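Local structure of methyltransferase FkbM (Methylobacillus flagellatus KT, 2PY6) at residues 326-329 against 330-334. The protein is assigned to the FkbM family of methyltransferases and probably transfers methyl groups, though its substrate is not established. Numbering follows the deposited sequence.
Sequences RPID and DIIDD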
# COMPACT_ATOMS: atom_id res chain seq x y z
N ARG A 326 -22.07 -34.41 -10.76
CA ARG A 326 -21.91 -35.41 -11.78
C ARG A 326 -20.63 -36.15 -11.51
O ARG A 326 -19.73 -35.57 -10.88
CB ARG A 326 -21.77 -34.71 -13.12
CG ARG A 326 -22.96 -33.81 -13.51
CD ARG A 326 -22.68 -33.17 -14.86
NE ARG A 326 -22.54 -34.19 -15.90
CZ ARG A 326 -21.97 -33.99 -17.09
NH1 ARG A 326 -21.45 -32.83 -17.42
NH2 ARG A 326 -21.92 -34.99 -17.95
N PRO A 327 -20.52 -37.42 -11.96
CA PRO A 327 -19.26 -38.12 -11.84
C PRO A 327 -18.28 -37.68 -12.94
O PRO A 327 -18.71 -37.40 -14.05
CB PRO A 327 -19.65 -39.60 -12.00
CG PRO A 327 -20.82 -39.56 -12.88
CD PRO A 327 -21.56 -38.28 -12.54
N ILE A 328 -17.00 -37.64 -12.59
CA ILE A 328 -15.90 -37.27 -13.52
C ILE A 328 -15.91 -38.09 -14.82
O ILE A 328 -15.71 -37.52 -15.89
CB ILE A 328 -14.52 -37.40 -12.82
CG1 ILE A 328 -14.34 -36.23 -11.85
CG2 ILE A 328 -13.34 -37.37 -13.83
CD1 ILE A 328 -13.32 -36.45 -10.76
N ASP A 329 -16.13 -39.40 -14.71
CA ASP A 329 -16.19 -40.31 -15.84
C ASP A 329 -17.27 -39.88 -16.85
O ASP A 329 -17.14 -40.13 -18.03
CB ASP A 329 -16.52 -41.74 -15.39
CG ASP A 329 -15.38 -42.44 -14.67
OD1 ASP A 329 -14.21 -42.09 -14.89
OD2 ASP A 329 -15.65 -43.39 -13.91
N ASP A 330 -18.34 -39.25 -16.40
CA ASP A 330 -19.40 -38.74 -17.33
C ASP A 330 -19.11 -37.32 -17.84
O ASP A 330 -19.47 -36.97 -18.94
CB ASP A 330 -20.81 -38.82 -16.72
CG ASP A 330 -21.91 -38.63 -17.76
OD1 ASP A 330 -21.90 -39.32 -18.80
OD2 ASP A 330 -22.82 -37.80 -17.53
N ILE A 331 -18.44 -36.51 -17.03
CA ILE A 331 -18.12 -35.11 -17.40
C ILE A 331 -17.11 -35.03 -18.54
O ILE A 331 -17.27 -34.23 -19.48
CB ILE A 331 -17.56 -34.32 -16.16
CG1 ILE A 331 -18.63 -34.18 -15.07
CG2 ILE A 331 -17.03 -32.92 -16.56
CD1 ILE A 331 -18.11 -33.73 -13.67
N ILE A 332 -16.05 -35.83 -18.44
CA ILE A 332 -14.97 -35.85 -19.43
C ILE A 332 -15.32 -36.74 -20.61
O ILE A 332 -16.25 -37.56 -20.53
CB ILE A 332 -13.60 -36.27 -18.79
CG1 ILE A 332 -13.54 -37.74 -18.37
CG2 ILE A 332 -13.25 -35.34 -17.62
CD1 ILE A 332 -12.26 -38.09 -17.61
N ASP A 333 -14.57 -36.56 -21.71
CA ASP A 333 -14.83 -37.29 -22.95
C ASP A 333 -13.57 -37.93 -23.52
O ASP A 333 -13.51 -38.21 -24.70
CB ASP A 333 -15.46 -36.36 -24.00
CG ASP A 333 -14.61 -35.12 -24.27
OD1 ASP A 333 -13.52 -34.94 -23.66
OD2 ASP A 333 -15.03 -34.33 -25.13
N ASP A 334 -12.58 -38.17 -22.67
CA ASP A 334 -11.34 -38.76 -23.09
C ASP A 334 -10.64 -39.26 -21.83
O ASP A 334 -11.01 -38.91 -20.70
CB ASP A 334 -10.48 -37.72 -23.82
CG ASP A 334 -9.38 -38.36 -24.70
OD1 ASP A 334 -9.26 -39.60 -24.74
OD2 ASP A 334 -8.63 -37.61 -25.34
O HOH W 1 -24.01 -36.91 -15.30
O HOH W 2 -19.53 -32.77 -19.82
O HOH W 3 -17.50 -40.11 -20.44
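Arg326 reaches over the single-turn helix 328-331 and forms a salt bridge with Asp330, NH2 to OD2 at 3.0 Å. The bond is nearly straight (168°) and runs in the guanidinium plane, but it meets the carboxylate from above its own plane, the two flat groups standing 84° apart. A bend at chi3 (62°) folds the arginine back along the turn and brings its head to the acid. One water accepts from Arg326 NE and donates to Asp330 OD2, while a second joins NH1 to the backbone O of Ile331, so NE, NH1 and NH2 are all tied to the turn, two of them through water.

Apolar contact backs the ion pair: Ile331 CG1 lies under one guanidinium face, 3.9 Å from Arg326 CZ, and also touches Arg326 CB at 3.7 Å. An alanine in place of Arg326 would probably leave the Asp330 carboxylate without its cationic mate and uncover this flank of Ile331. Asp330 CB also packs beside Pro327 CG at 3.9 Å, the two side chains pointing the same way.

Backbone bonds close the turn. Pro327, at the N-cap position, offers its O to both Asp330 N (3.0 Å) and Ile331 N (3.1 Å). Ile332, the first residue to leave helical geometry, still donates its N to Ile328 O.

The short helix links strand 322-326 to the chain leading to strand 338-341. Ile328 and Ile332 turn onto central strands 229-233 and 254-258 of the mixed sheet, consistent with the family's Rossmann-like fold, and Ile331 packs on Ile258 and Cys289. The Asp329 carboxylate accepts from Arg356 N through OD2 and Ala357 N through OD1, joining the turn to helix 355-361.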